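Local atomic coordinates of aldose-aldose oxidoreductase (Caulobacter crescentus, PDB entry 5A04), a protein that probably oxidises one aldose sugar while reducing another, passing hydride through a bound NADP(H) cofactor. Residues 59-62 with 63-66; 107-110 with 111-114; 23-26 with 27-30; 134-137 with 138-141. One frame throughout, in Å; residues are numbered along the deposited sequence.

Contact 1: 59-62 with 63-66; sequences RYSY and ETFD. With NDP (NADPH dihydro-nicotinamide-adenine-dinucleotide phosphate), chain G.
Tyr60, on the edge strand 59-60, sets its side chain at about a right angle to that of Thr64. Thr64 O lies at the edge of the Tyr60 ring, near its plane, 3.6 Å from Tyr60 CD2, while the phenol hydroxyl leaves the turn to bond Asn71. From Ser61 the chain enters a turn. Ser61 N donates to Thr64 OG1 at 3.1 Å, and Thr64 N answers to Ser61 OG, also at 3.1 Å, with the N-H pointing at 140°. This reciprocal exchange between two hydroxyl side chains and each other's amides resembles a capping box, though here it closes a turn that leads into the 3-10 segment at 65-66. Both hydroxyls sit between their own backbone N and carbonyl carbon (Ser61 chi1 70°, Thr64 chi1 64°), which folds each oxygen back over the turn. Ser61 OG takes a second, weak bond from Glu63 N at 3.1 Å, and a water hydrogen-bonds Ser61 OG at 2.7 Å. The turn follows the third strand of the Rossmann sheet, and Tyr62 swings from it to the cofactor. Tyr62 OH gives a weak hydrogen bond, 2.5 Å long, to O1X of the NADPH 2'-phosphate, and Tyr62 CE2 lies 3.6 Å from C8A of the adenine. Ser39, Thr41 and Lys44 also hydrogen-bond the cofactor, while the Tyr62 ring meets that of Phe89 and the Tyr62 backbone O accepts from Arg92.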
loop_
_atom_site.group_PDB
_atom_site.type_symbol
_atom_site.label_atom_id
_atom_site.label_comp_id
_atom_site.label_asym_id
_atom_site.label_seq_id
_atom_site.Cartn_x
_atom_site.Cartn_y
_atom_site.Cartn_z
ATOM N N ARG A 59 0.652 4.820 46.413
ATOM C CA ARG A 59 1.767 5.157 45.527
ATOM C C ARG A 59 2.886 4.145 45.745
ATOM O O ARG A 59 3.304 3.922 46.880
ATOM C CB ARG A 59 2.277 6.574 45.799
ATOM C CG ARG A 59 1.206 7.647 45.632
ATOM C CD ARG A 59 1.736 9.017 46.025
ATOM N NE ARG A 59 0.649 9.956 46.291
ATOM C CZ ARG A 59 0.834 11.220 46.671
ATOM N NH1 ARG A 59 2.063 11.696 46.816
ATOM N NH2 ARG A 59 -0.212 12.013 46.891
ATOM N N TYR A 60 3.369 3.543 44.661
ATOM C CA TYR A 60 4.378 2.488 44.751
ATOM C C TYR A 60 5.581 2.799 43.872
ATOM O O TYR A 60 5.433 3.361 42.793
ATOM C CB TYR A 60 3.788 1.141 44.333
ATOM C CG TYR A 60 2.616 0.697 45.165
ATOM C CD1 TYR A 60 1.339 1.165 44.895
ATOM C CD2 TYR A 60 2.783 -0.197 46.221
ATOM C CE1 TYR A 60 0.256 0.771 45.656
ATOM C CE2 TYR A 60 1.701 -0.607 46.988
ATOM C CZ TYR A 60 0.438 -0.114 46.698
ATOM O OH TYR A 60 -0.653 -0.512 47.440
ATOM N N SER A 61 6.772 2.437 44.342
ATOM C CA SER A 61 7.945 2.397 43.479
ATOM C C SER A 61 7.997 1.026 42.803
ATOM O O SER A 61 7.211 0.147 43.131
ATOM C CB SER A 61 9.220 2.646 44.276
ATOM O OG SER A 61 9.477 1.532 45.119
ATOM N N TYR A 62 8.922 0.827 41.872
ATOM C CA TYR A 62 9.089 -0.519 41.323
ATOM C C TYR A 62 9.638 -1.467 42.398
ATOM O O TYR A 62 9.427 -2.677 42.329
ATOM C CB TYR A 62 10.010 -0.511 40.100
ATOM C CG TYR A 62 9.479 0.298 38.936
ATOM C CD1 TYR A 62 8.122 0.364 38.673
ATOM C CD2 TYR A 62 10.344 1.011 38.119
ATOM C CE1 TYR A 62 7.636 1.109 37.616
ATOM C CE2 TYR A 62 9.868 1.763 37.055
ATOM C CZ TYR A 62 8.511 1.810 36.818
ATOM O OH TYR A 62 8.035 2.554 35.762
ATOM N N GLU A 63 10.323 -0.921 43.400
ATOM C CA GLU A 63 10.851 -1.742 44.488
ATOM C C GLU A 63 9.752 -2.213 45.438
ATOM O O GLU A 63 9.843 -3.299 46.011
ATOM C CB GLU A 63 11.919 -0.971 45.265
ATOM C CG GLU A 63 13.129 -0.595 44.426
ATOM C CD GLU A 63 14.137 0.228 45.197
ATOM O OE1 GLU A 63 13.725 0.954 46.128
ATOM O OE2 GLU A 63 15.340 0.151 44.871
ATOM N N THR A 64 8.705 -1.403 45.609
ATOM C CA THR A 64 7.648 -1.772 46.549
ATOM C C THR A 64 6.390 -2.300 45.855
ATOM O O THR A 64 5.418 -2.625 46.527
ATOM C CB THR A 64 7.229 -0.582 47.471
ATOM O OG1 THR A 64 6.657 0.475 46.690
ATOM C CG2 THR A 64 8.422 -0.046 48.262
ATOM N N PHE A 65 6.419 -2.393 44.525
ATOM C CA PHE A 65 5.227 -2.751 43.742
ATOM C C PHE A 65 4.556 -4.053 44.194
ATOM O O PHE A 65 3.342 -4.143 44.208
ATOM C CB PHE A 65 5.595 -2.833 42.243
ATOM C CG PHE A 65 4.503 -3.409 41.365
ATOM C CD1 PHE A 65 3.240 -2.836 41.316
ATOM C CD2 PHE A 65 4.754 -4.518 40.573
ATOM C CE1 PHE A 65 2.246 -3.365 40.499
ATOM C CE2 PHE A 65 3.764 -5.059 39.758
ATOM C CZ PHE A 65 2.500 -4.484 39.730
ATOM N N ASP A 66 5.325 -5.058 44.605
ATOM C CA ASP A 66 4.700 -6.339 44.931
ATOM C C ASP A 66 3.781 -6.248 46.157
ATOM O O ASP A 66 2.892 -7.084 46.341
ATOM C CB ASP A 66 5.771 -7.413 45.137
ATOM C CG ASP A 66 6.711 -7.512 43.954
ATOM O OD1 ASP A 66 6.245 -7.887 42.859
ATOM O OD2 ASP A 66 7.907 -7.199 44.113
HETATM P PA NDP G . 7.719 6.806 27.659
HETATM O O1A NDP G . 9.189 6.659 27.475
HETATM O O2A NDP G . 7.080 8.135 27.365
HETATM O O5B NDP G . 7.286 6.369 29.185
HETATM C C5B NDP G . 7.874 5.137 29.491
HETATM C C4B NDP G . 7.833 5.047 31.024
HETATM O O4B NDP G . 8.119 3.718 31.463
HETATM C C3B NDP G . 8.917 5.969 31.629
HETATM O O3B NDP G . 8.448 7.270 31.787
HETATM C C2B NDP G . 9.068 5.349 33.024
HETATM O O2B NDP G . 8.113 5.707 33.838
HETATM C C1B NDP G . 8.799 3.817 32.699
HETATM N N9A NDP G . 10.035 3.031 32.652
HETATM C C8A NDP G . 10.369 1.949 33.460
HETATM N N7A NDP G . 11.591 1.449 33.192
HETATM C C5A NDP G . 12.076 2.251 32.155
HETATM C C6A NDP G . 13.285 2.235 31.436
HETATM N N6A NDP G . 14.251 1.296 31.723
HETATM N N1A NDP G . 13.538 3.140 30.442
HETATM C C2A NDP G . 12.520 4.051 30.211
HETATM N N3A NDP G . 11.327 4.182 30.801
HETATM C C4A NDP G . 11.121 3.253 31.799
HETATM O O3 NDP G . 7.157 5.644 26.616
HETATM P PN NDP G . 5.609 5.787 26.134
HETATM O O1N NDP G . 4.668 6.020 27.245
HETATM O O2N NDP G . 5.476 6.401 24.758
HETATM O O5D NDP G . 5.330 4.108 25.693
HETATM C C5D NDP G . 5.304 3.244 26.796
HETATM C C4D NDP G . 4.513 1.978 26.362
HETATM O O4D NDP G . 3.206 2.401 25.863
HETATM C C3D NDP G . 5.208 1.241 25.156
HETATM O O3D NDP G . 4.994 -0.178 25.267
HETATM C C2D NDP G . 4.456 1.763 23.940
HETATM O O2D NDP G . 4.395 0.808 22.895
HETATM C C1D NDP G . 3.019 1.933 24.547
HETATM N N1N NDP G . 2.290 2.988 23.838
HETATM C C2N NDP G . 1.028 2.733 23.327
HETATM C C3N NDP G . 0.352 3.735 22.691
HETATM C C7N NDP G . -0.979 3.470 22.146
HETATM O O7N NDP G . -1.569 4.288 21.416
HETATM N N7N NDP G . -1.611 2.270 22.459
HETATM C C4N NDP G . 0.918 5.102 22.521
HETATM C C5N NDP G . 2.277 5.257 23.061
HETATM C C6N NDP G . 2.896 4.255 23.682
HETATM P P2B NDP G . 8.534 6.046 35.475
HETATM O O1X NDP G . 9.263 4.773 35.840
HETATM O O2X NDP G . 9.379 7.264 35.259
HETATM O O3X NDP G . 7.168 6.258 36.123
HETATM O O HOH W 1 10.960 2.491 47.101
#

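Contact 2: 107-110 with 111-114; sequences ANTV and ADCE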
loop_
_atom_site.group_PDB
_atom_site.type_symbol
_atom_site.label_atom_id
_atom_site.label_comp_id
_atom_site.label_asym_id
_atom_site.label_seq_id
_atom_site.Cartn_x
_atom_site.Cartn_y
_atom_site.Cartn_z
ATOM N N ALA A 107 4.946 -8.278 24.068
ATOM C CA ALA A 107 6.287 -8.524 24.603
ATOM C C ALA A 107 7.266 -8.648 23.439
ATOM O O ALA A 107 6.863 -8.511 22.284
ATOM C CB ALA A 107 6.296 -9.787 25.468
ATOM N N ASN A 108 8.535 -8.923 23.722
ATOM C CA ASN A 108 9.532 -8.986 22.643
ATOM C C ASN A 108 9.406 -10.215 21.750
ATOM O O ASN A 108 9.836 -10.193 20.593
ATOM C CB ASN A 108 10.955 -8.959 23.211
ATOM C CG ASN A 108 11.294 -7.648 23.900
ATOM O OD1 ASN A 108 10.531 -6.676 23.846
ATOM N ND2 ASN A 108 12.443 -7.618 24.559
ATOM N N THR A 109 8.870 -11.305 22.293
ATOM C CA THR A 109 8.886 -12.590 21.595
ATOM C C THR A 109 7.629 -13.402 21.846
ATOM O O THR A 109 6.891 -13.146 22.796
ATOM C CB THR A 109 10.082 -13.476 22.041
ATOM O OG1 THR A 109 9.900 -13.863 23.411
ATOM C CG2 THR A 109 11.403 -12.738 21.918
ATOM N N VAL A 110 7.430 -14.420 21.018
ATOM C CA VAL A 110 6.352 -15.372 21.219
ATOM C C VAL A 110 6.455 -16.018 22.601
ATOM O O VAL A 110 5.474 -16.070 23.343
ATOM C CB VAL A 110 6.367 -16.449 20.121
ATOM C CG1 VAL A 110 5.434 -17.608 20.474
ATOM C CG2 VAL A 110 5.953 -15.816 18.788
ATOM N N ALA A 111 7.652 -16.494 22.944
ATOM C CA ALA A 111 7.863 -17.160 24.233
ATOM C C ALA A 111 7.483 -16.271 25.412
ATOM O O ALA A 111 6.901 -16.733 26.389
ATOM C CB ALA A 111 9.319 -17.608 24.363
ATOM N N ASP A 112 7.824 -14.995 25.327
ATOM C CA ASP A 112 7.515 -14.080 26.421
ATOM C C ASP A 112 6.005 -13.881 26.552
ATOM O O ASP A 112 5.473 -13.817 27.662
ATOM C CB ASP A 112 8.207 -12.731 26.211
ATOM C CG ASP A 112 9.712 -12.790 26.458
ATOM O OD1 ASP A 112 10.173 -13.690 27.192
ATOM O OD2 ASP A 112 10.427 -11.915 25.921
ATOM N N CYS A 113 5.322 -13.759 25.417
ATOM C CA CYS A 113 3.858 -13.685 25.432
ATOM C C CYS A 113 3.270 -14.926 26.084
ATOM O O CYS A 113 2.361 -14.837 26.901
ATOM C CB CYS A 113 3.286 -13.548 24.018
ATOM S SG CYS A 113 3.740 -12.030 23.175
ATOM N N GLU A 114 3.783 -16.095 25.712
ATOM C CA GLU A 114 3.270 -17.337 26.285
ATOM C C GLU A 114 3.448 -17.362 27.798
ATOM O O GLU A 114 2.566 -17.821 28.523
ATOM C CB GLU A 114 3.959 -18.551 25.651
ATOM C CG GLU A 114 3.660 -18.685 24.159
ATOM C CD GLU A 114 4.403 -19.846 23.507
ATOM O OE1 GLU A 114 5.589 -20.057 23.824
ATOM O OE2 GLU A 114 3.794 -20.551 22.679
HETATM O O HOH W 2 9.867 -9.475 26.295
#
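Asp112 and Ala107 touch through their methylene and methyl groups: Asp112 CB, where this side chain begins, rests 3.6 Å from Ala107 CB and 3.5 Å from Thr109 OG1. One atom further, Asp112 CG again finds the threonine hydroxyl, 3.2 Å from Thr109 OG1. The two carboxylate oxygens have different partners. OD2 receives a 2.5 Å hydrogen bond from a water, and the same water accepts from Asn108 N at 2.9 Å, so that the aspartate is linked through solvent to the backbone two residues before the helix. OD1 forms a salt bridge with Arg87, which probably offsets the carboxylate's negative charge. Asp112 N donates to Thr109 OG1 at 3.0 Å and 156°. That oxygen is available because it lies between the backbone N and the carbonyl carbon of its own residue (chi1 67°). The first helical bond follows, Cys113 N to Thr109 O at 3.1 Å, and Glu114 N bonds Val110 O next. The Cys113 side chain packs on Leu318 and Leu321 of helix 314-333, whose Glu325 takes the N-H of Val110. Altogether this is a classical threonine N-cap, starting helix 110-123 of the Rossmann domain.

Contact 3: 23-26 with 27-30; sequences MPRF and AECE
In the loop that leads from helix 16-22 of the Rossmann fold to strand 32-38, Arg25 and Glu28 join in a salt bridge across one turn. The grip is side-on. Arg25 NE points almost straight at Glu28 OE1 (2.8 Å, 173°), and Arg25 NH2 reaches Glu28 OE2 at 2.9 Å through the syn lone pair of that oxygen. Both acceptors lie close to the guanidinium plane, although the carboxylate is turned 35° from it. Bends at chi2 and chi3 curl the arginine back over the turn (chi2 -82°) instead of letting it run outward. Replacing Arg25 with an alanine would probably leave the Glu28 carboxylate without its charged mate and freer to turn, with weak bonds from Ser294 and Asn291 to OE1 remaining. Cys29 N donates to Phe26 O at 3.1 Å, from above the carbonyl plane. Cys29 SG stands 5.2 Å from the centroid of the Phe26 ring in an oblique sulfur-aromatic contact, and the same ring meets Tyr9 edge-to-face. Because Ala27 N to Pro24 O and Glu28 N to Arg25 O are weak, the ion pair, together with Cys29 N to Phe26 O, probably contributes much of what holds this turn in shape.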
loop_
_atom_site.group_PDB
_atom_site.type_symbol
_atom_site.label_atom_id
_atom_site.label_comp_id
_atom_site.label_asym_id
_atom_site.label_seq_id
_atom_site.Cartn_x
_atom_site.Cartn_y
_atom_site.Cartn_z
ATOM N N MET A 23 -4.353 8.579 31.606
ATOM C CA MET A 23 -4.863 8.973 32.920
ATOM C C MET A 23 -5.980 10.043 32.864
ATOM O O MET A 23 -6.933 9.954 33.640
ATOM C CB MET A 23 -3.705 9.417 33.820
ATOM C CG MET A 23 -2.979 8.191 34.436
ATOM S SD MET A 23 -1.342 8.566 35.071
ATOM C CE MET A 23 -1.717 9.701 36.399
ATOM N N PRO A 24 -5.894 11.022 31.943
ATOM C CA PRO A 24 -7.026 11.963 31.883
ATOM C C PRO A 24 -8.340 11.320 31.454
ATOM O O PRO A 24 -9.401 11.874 31.729
ATOM C CB PRO A 24 -6.575 12.980 30.832
ATOM C CG PRO A 24 -5.093 12.955 30.908
ATOM C CD PRO A 24 -4.763 11.492 31.122
ATOM N N ARG A 25 -8.277 10.170 30.781
ATOM C CA ARG A 25 -9.486 9.577 30.224
ATOM C C ARG A 25 -10.268 8.692 31.193
ATOM O O ARG A 25 -11.304 8.131 30.825
ATOM C CB ARG A 25 -9.134 8.799 28.950
ATOM C CG ARG A 25 -8.514 9.704 27.866
ATOM C CD ARG A 25 -9.549 10.481 27.046
ATOM N NE ARG A 25 -10.265 11.524 27.797
ATOM C CZ ARG A 25 -9.822 12.766 27.984
ATOM N NH1 ARG A 25 -8.636 13.157 27.497
ATOM N NH2 ARG A 25 -10.577 13.629 28.657
ATOM N N PHE A 26 -9.822 8.583 32.444
ATOM C CA PHE A 26 -10.711 7.997 33.440
ATOM C C PHE A 26 -11.953 8.880 33.638
ATOM O O PHE A 26 -12.985 8.417 34.128
ATOM C CB PHE A 26 -9.975 7.777 34.762
ATOM C CG PHE A 26 -9.078 6.574 34.740
ATOM C CD1 PHE A 26 -9.596 5.308 34.970
ATOM C CD2 PHE A 26 -7.723 6.708 34.458
ATOM C CE1 PHE A 26 -8.761 4.171 34.924
ATOM C CE2 PHE A 26 -6.889 5.587 34.411
ATOM C CZ PHE A 26 -7.425 4.318 34.639
ATOM N N ALA A 27 -11.855 10.140 33.230
ATOM C CA ALA A 27 -12.973 11.081 33.368
ATOM C C ALA A 27 -14.268 10.565 32.737
ATOM O O ALA A 27 -15.355 10.757 33.293
ATOM C CB ALA A 27 -12.609 12.434 32.763
ATOM N N GLU A 28 -14.154 9.913 31.584
ATOM C CA GLU A 28 -15.328 9.432 30.869
ATOM C C GLU A 28 -15.666 7.958 31.117
ATOM O O GLU A 28 -16.598 7.437 30.521
ATOM C CB GLU A 28 -15.150 9.661 29.369
ATOM C CG GLU A 28 -14.996 11.121 28.959
ATOM C CD GLU A 28 -13.567 11.631 29.014
ATOM O OE1 GLU A 28 -12.629 10.815 29.086
ATOM O OE2 GLU A 28 -13.379 12.864 28.978
ATOM N N CYS A 29 -14.921 7.285 31.992
ATOM C CA CYS A 29 -15.216 5.885 32.306
ATOM C C CYS A 29 -16.443 5.727 33.179
ATOM O O CYS A 29 -16.723 6.569 34.032
ATOM C CB CYS A 29 -14.042 5.221 33.017
ATOM S SG CYS A 29 -12.614 4.973 31.961
ATOM N N GLU A 30 -17.144 4.615 32.987
ATOM C CA GLU A 30 -18.309 4.293 33.803
ATOM C C GLU A 30 -18.062 3.150 34.768
ATOM O O GLU A 30 -18.822 2.972 35.718
ATOM C CB GLU A 30 -19.497 3.925 32.923
ATOM C CG GLU A 30 -19.973 5.038 32.035
ATOM C CD GLU A 30 -21.033 4.559 31.074
ATOM O OE1 GLU A 30 -20.711 3.712 30.215
ATOM O OE2 GLU A 30 -22.190 5.017 31.191
HETATM O O HOH W 3 -15.379 8.617 35.811
#

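Contact 4: 134-137 with 138-141; sequences RFQA and HNIE
A side-chain cap at the start of helix 137-147, where the chain has left the last strand of the Rossmann sheet, is built by Gln136 on His138 and Asn139. The glutamine chain runs out with CG anti to the backbone N (chi1 -164°) and then bends at chi2, returning its amide to the helix end. Gln136 OE1 accepts from Asn139 N at 3.1 Å and from Asn139 ND2 at 3.0 Å, the two donors arriving from opposite faces of the amide plane. A weak bond from His138 N adds to these. The other half of the amide is used as well: Gln136 NE2 donates to His138 ND1 at 3.0 Å and 167°, at the edge of the imidazole and somewhat tilted from its plane, with amide and ring planes only 16° apart. The Asn139 amide, by contrast, stands nearly perpendicular to that of Gln136, and its OD1 is held by Tyr250 and Tyr196. An alanine in place of Gln136 would probably leave Asn139 N and His138 ND1 without their side-chain partners and the imidazole freer to rotate. Further along, Ile140 N bonds Gln136 O at 3.0 Å, and Ile140 CG1 packs 3.5 Å from Arg134 O. Phe135 meanwhile lies on helix 292-306, its ring meeting His299. The whole is an N-cap in which glutamine serves as the capping residue, donating as well as accepting.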
loop_
_atom_site.group_PDB
_atom_site.type_symbol
_atom_site.label_atom_id
_atom_site.label_comp_id
_atom_site.label_asym_id
_atom_site.label_seq_id
_atom_site.Cartn_x
_atom_site.Cartn_y
_atom_site.Cartn_z
ATOM N N ARG A 134 -9.803 -1.116 18.446
ATOM C CA ARG A 134 -10.982 -1.977 18.415
ATOM C C ARG A 134 -12.178 -1.322 19.105
ATOM O O ARG A 134 -13.279 -1.851 19.055
ATOM C CB ARG A 134 -10.687 -3.329 19.064
ATOM C CG ARG A 134 -9.592 -4.145 18.334
ATOM C CD ARG A 134 -10.069 -4.657 16.963
ATOM N NE ARG A 134 -11.247 -5.515 17.083
ATOM C CZ ARG A 134 -11.190 -6.821 17.325
ATOM N NH1 ARG A 134 -10.009 -7.423 17.463
ATOM N NH2 ARG A 134 -12.310 -7.532 17.422
ATOM N N PHE A 135 -11.947 -0.176 19.743
ATOM C CA PHE A 135 -12.992 0.562 20.450
ATOM C C PHE A 135 -13.256 1.921 19.821
ATOM O O PHE A 135 -13.995 2.736 20.371
ATOM C CB PHE A 135 -12.604 0.724 21.925
ATOM C CG PHE A 135 -12.327 -0.588 22.581
ATOM C CD1 PHE A 135 -13.373 -1.367 23.035
ATOM C CD2 PHE A 135 -11.028 -1.089 22.657
ATOM C CE1 PHE A 135 -13.135 -2.616 23.606
ATOM C CE2 PHE A 135 -10.782 -2.340 23.218
ATOM C CZ PHE A 135 -11.835 -3.107 23.686
ATOM N N GLN A 136 -12.647 2.148 18.663
ATOM C CA GLN A 136 -12.673 3.454 18.005
ATOM C C GLN A 136 -13.751 3.431 16.921
ATOM O O GLN A 136 -13.875 2.453 16.186
ATOM C CB GLN A 136 -11.286 3.778 17.443
ATOM C CG GLN A 136 -11.050 5.227 17.060
ATOM C CD GLN A 136 -11.746 5.603 15.773
ATOM O OE1 GLN A 136 -11.861 4.786 14.861
ATOM N NE2 GLN A 136 -12.213 6.855 15.685
ATOM N N ALA A 137 -14.555 4.496 16.854
ATOM C CA ALA A 137 -15.812 4.477 16.092
ATOM C C ALA A 137 -15.646 4.120 14.616
ATOM O O ALA A 137 -16.405 3.304 14.073
ATOM C CB ALA A 137 -16.512 5.841 16.210
ATOM N N HIS A 138 -14.661 4.726 13.967
ATOM C CA HIS A 138 -14.465 4.484 12.534
ATOM C C HIS A 138 -13.971 3.069 12.275
ATOM O O HIS A 138 -14.402 2.420 11.321
ATOM C CB HIS A 138 -13.491 5.500 11.934
ATOM C CG HIS A 138 -13.929 6.928 12.099
ATOM N ND1 HIS A 138 -13.976 7.553 13.326
ATOM C CD2 HIS A 138 -14.329 7.852 11.190
ATOM C CE1 HIS A 138 -14.394 8.798 13.169
ATOM N NE2 HIS A 138 -14.617 9.006 11.882
ATOM N N ASN A 139 -13.066 2.586 13.117
ATOM C CA ASN A 139 -12.580 1.210 12.973
ATOM C C ASN A 139 -13.707 0.200 13.146
ATOM O O ASN A 139 -13.833 -0.753 12.375
ATOM C CB ASN A 139 -11.449 0.937 13.975
ATOM C CG ASN A 139 -10.136 1.528 13.530
ATOM O OD1 ASN A 139 -9.327 0.848 12.894
ATOM N ND2 ASN A 139 -9.917 2.807 13.831
ATOM N N ILE A 140 -14.542 0.413 14.155
ATOM C CA ILE A 140 -15.687 -0.456 14.380
ATOM C C ILE A 140 -16.610 -0.465 13.155
ATOM O O ILE A 140 -17.057 -1.524 12.718
ATOM C CB ILE A 140 -16.448 -0.023 15.639
ATOM C CG1 ILE A 140 -15.593 -0.334 16.875
ATOM C CG2 ILE A 140 -17.783 -0.736 15.741
ATOM C CD1 ILE A 140 -16.145 0.239 18.155
ATOM N N GLU A 141 -16.842 0.712 12.577
ATOM C CA GLU A 141 -17.662 0.833 11.367
ATOM C C GLU A 141 -17.069 0.057 10.175
ATOM O O GLU A 141 -17.799 -0.631 9.462
ATOM C CB GLU A 141 -17.837 2.307 10.999
ATOM C CG GLU A 141 -18.838 2.551 9.865
ATOM C CD GLU A 141 -20.290 2.644 10.336
ATOM O OE1 GLU A 141 -20.548 2.702 11.556
ATOM O OE2 GLU A 141 -21.187 2.660 9.466
#

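Overall arrangement
From the N terminus the chain reaches contact 3 first, in the loop between helix 16-22 and strand 32-38; contact 1 follows, on and just after the edge strand 59-60. Contact 2 then opens helix 110-123, and contact 4 opens helix 137-147. Each is a turn closed within eight residues, and the four run in series, so none nests in or crosses another. None touches the next: the closest approach, between contacts 1 and 3, is about 10 Å between nearest atoms. Larger elements relate them. Helix 292-306 packs on both contact 3 and contact 4, while helix 314-333 lies against contact 2, and contact 1 meets the cofactor directly.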